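Local coordinates for protein laccase (Botrytis aclada, PDB 3SQR) that oxidises phenolic substrates, probably including hydroquinones, while reducing dioxygen to water as a multicopper oxidase, and probably takes part in lignin degradation, at residues L72-S77 against T121-H126. Numbering follows the deposited sequence.
Sequences LSVENS and TSIHWH. With CU (copper (II) ion), chain F; NAG (2-acetamido-2-deoxy-beta-D-glucopyranose), chain H; NAG (2-acetamido-2-deoxy-beta-D-glucopyranose), chain G.
Val74 and Thr121 meet tip to tip through their methyls, CG2 of Val74 lying 4.1 Å from CG2 of Thr121, where strand 67-79 in one sheet of a cupredoxin-type β-sandwich packs on strand 123-125 of the other and on the loop leading into it. The same Val74 methyl is 4.2 Å from CD1 of Ile123; with CG1 anti to the backbone N (chi1 174°), CG2 is turned across the interface. Leu72 adds a looser touch, its CD1 arriving near the ring plane at the edge of Trp125, 4.5 Å from CH2, while CG2 of Ile123 lies above one face of that indole, near the rim. Phe91 and Val112 extend this apolar layer.

Thr121 turns its methyl to Val74 while its OG1 hydrogen-bonds to Gln174 OE1. On the opposite side of strand 67-79, Ser73 OG donates to OE2 of Glu75 (2.6 Å), on the anti side of the carboxylate. Asn76 carries an N-linked sugar through ND2.

Metal binding begins just beyond the packing: His126 ND1 holds a copper ion at 2.0 Å, with His168 and His527 completing its protein ligands, consistent with a type 3 site.

No hydrogen bond joins the two segments, so their direct contact is apolar, and segment 121-126 carries both packing side chains and a copper ligand.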
# COMPACT_ATOMS: atom_id res chain seq x y z
N LEU A 72 -3.05 -12.04 -15.56
CA LEU A 72 -3.98 -11.01 -15.11
C LEU A 72 -4.31 -10.16 -16.28
O LEU A 72 -3.44 -9.78 -17.07
CB LEU A 72 -3.38 -10.11 -14.02
CG LEU A 72 -3.04 -10.77 -12.68
CD1 LEU A 72 -2.39 -9.82 -11.68
CD2 LEU A 72 -4.30 -11.37 -12.13
N SER A 73 -5.56 -9.80 -16.34
CA SER A 73 -6.03 -8.89 -17.35
C SER A 73 -6.55 -7.63 -16.68
O SER A 73 -7.45 -7.66 -15.84
CB SER A 73 -7.10 -9.58 -18.20
OG SER A 73 -7.82 -8.63 -18.96
N VAL A 74 -5.98 -6.50 -17.08
CA VAL A 74 -6.43 -5.22 -16.61
C VAL A 74 -7.59 -4.80 -17.45
O VAL A 74 -7.45 -4.63 -18.66
CB VAL A 74 -5.33 -4.17 -16.64
CG1 VAL A 74 -5.87 -2.79 -16.28
CG2 VAL A 74 -4.22 -4.63 -15.69
N GLU A 75 -8.73 -4.68 -16.81
CA GLU A 75 -9.99 -4.50 -17.52
C GLU A 75 -10.79 -3.31 -17.15
O GLU A 75 -10.74 -2.76 -16.07
CB GLU A 75 -10.86 -5.75 -17.33
CG GLU A 75 -10.09 -6.99 -17.62
CD GLU A 75 -10.92 -8.20 -17.93
OE1 GLU A 75 -12.02 -8.38 -17.35
OE2 GLU A 75 -10.44 -8.97 -18.78
N ASN A 76 -11.59 -2.90 -18.14
CA ASN A 76 -12.52 -1.85 -18.00
C ASN A 76 -13.89 -2.45 -17.75
O ASN A 76 -14.45 -3.11 -18.62
CB ASN A 76 -12.43 -1.00 -19.26
CG ASN A 76 -13.07 0.34 -19.09
OD1 ASN A 76 -13.89 0.61 -18.18
ND2 ASN A 76 -12.72 1.23 -20.02
N SER A 77 -14.39 -2.31 -16.54
CA SER A 77 -15.48 -3.08 -16.05
C SER A 77 -16.66 -2.27 -15.56
O SER A 77 -16.62 -1.03 -15.47
CB SER A 77 -14.93 -3.89 -14.85
OG SER A 77 -13.70 -4.55 -15.16
N THR A 121 -0.89 1.13 -18.16
CA THR A 121 -1.00 0.65 -16.78
C THR A 121 0.37 0.11 -16.38
O THR A 121 1.25 -0.12 -17.16
CB THR A 121 -2.10 -0.37 -16.62
OG1 THR A 121 -2.43 -0.51 -15.21
CG2 THR A 121 -1.70 -1.75 -17.21
N SER A 122 0.54 -0.20 -15.10
CA SER A 122 1.81 -0.60 -14.59
C SER A 122 1.50 -1.09 -13.20
O SER A 122 0.91 -0.33 -12.45
CB SER A 122 2.71 0.61 -14.41
OG SER A 122 3.98 0.15 -14.07
N ILE A 123 1.90 -2.31 -12.88
CA ILE A 123 1.42 -2.95 -11.65
C ILE A 123 2.55 -3.10 -10.69
O ILE A 123 3.57 -3.71 -11.02
CB ILE A 123 0.84 -4.33 -11.93
CG1 ILE A 123 -0.17 -4.27 -13.05
CG2 ILE A 123 0.19 -4.96 -10.60
CD1 ILE A 123 -1.27 -3.24 -12.98
N HIS A 124 2.33 -2.56 -9.49
CA HIS A 124 3.26 -2.59 -8.39
C HIS A 124 2.81 -3.65 -7.33
O HIS A 124 1.67 -3.83 -7.05
CB HIS A 124 3.39 -1.21 -7.76
CG HIS A 124 4.15 -1.21 -6.48
ND1 HIS A 124 5.49 -1.51 -6.41
CD2 HIS A 124 3.78 -0.85 -5.22
CE1 HIS A 124 5.89 -1.44 -5.15
NE2 HIS A 124 4.88 -1.02 -4.41
N TRP A 125 3.81 -4.30 -6.79
CA TRP A 125 3.63 -5.40 -5.81
C TRP A 125 4.07 -4.77 -4.50
O TRP A 125 5.26 -4.57 -4.24
CB TRP A 125 4.47 -6.62 -6.27
CG TRP A 125 4.39 -6.76 -7.76
CD1 TRP A 125 5.27 -6.23 -8.70
CD2 TRP A 125 3.34 -7.36 -8.50
NE1 TRP A 125 4.80 -6.48 -9.94
CE2 TRP A 125 3.60 -7.12 -9.86
CE3 TRP A 125 2.12 -7.99 -8.15
CZ2 TRP A 125 2.74 -7.49 -10.84
CZ3 TRP A 125 1.25 -8.37 -9.14
CH2 TRP A 125 1.57 -8.13 -10.50
N HIS A 126 3.07 -4.34 -3.71
CA HIS A 126 3.34 -3.42 -2.64
C HIS A 126 4.22 -4.04 -1.57
O HIS A 126 3.92 -5.03 -0.96
CB HIS A 126 2.05 -2.76 -2.11
CG HIS A 126 2.34 -1.74 -1.09
ND1 HIS A 126 1.94 -0.44 -1.21
CD2 HIS A 126 2.93 -1.85 0.12
CE1 HIS A 126 2.30 0.22 -0.14
NE2 HIS A 126 2.94 -0.60 0.68
CU CU F . 1.11 0.67 -2.62
C1 NAG H . -13.32 2.50 -20.02
C2 NAG H . -12.50 3.48 -20.80
C3 NAG H . -13.24 4.79 -20.89
C4 NAG H . -14.64 4.62 -21.48
C5 NAG H . -15.33 3.54 -20.65
C6 NAG H . -16.73 3.29 -21.21
C7 NAG H . -10.14 3.32 -20.32
C8 NAG H . -9.07 3.74 -19.37
N2 NAG H . -11.30 3.77 -20.04
O3 NAG H . -12.47 5.69 -21.63
O4 NAG H . -15.35 5.84 -21.32
O5 NAG H . -14.55 2.35 -20.73
O6 NAG H . -16.59 2.74 -22.50
O7 NAG H . -9.89 2.60 -21.27
C1 NAG G . -7.75 -13.23 -15.96
C2 NAG G . -7.47 -14.71 -15.94
C3 NAG G . -6.63 -15.12 -17.12
C4 NAG G . -7.34 -14.70 -18.37
C5 NAG G . -7.61 -13.23 -18.34
C6 NAG G . -8.35 -12.73 -19.59
C7 NAG G . -7.30 -15.38 -13.59
C8 NAG G . -6.34 -15.53 -12.44
N2 NAG G . -6.71 -14.97 -14.72
O3 NAG G . -6.53 -16.49 -17.11
O4 NAG G . -6.52 -15.00 -19.44
O5 NAG G . -8.41 -12.89 -17.20
O6 NAG G . -9.62 -13.42 -19.65
O7 NAG G . -8.50 -15.62 -13.45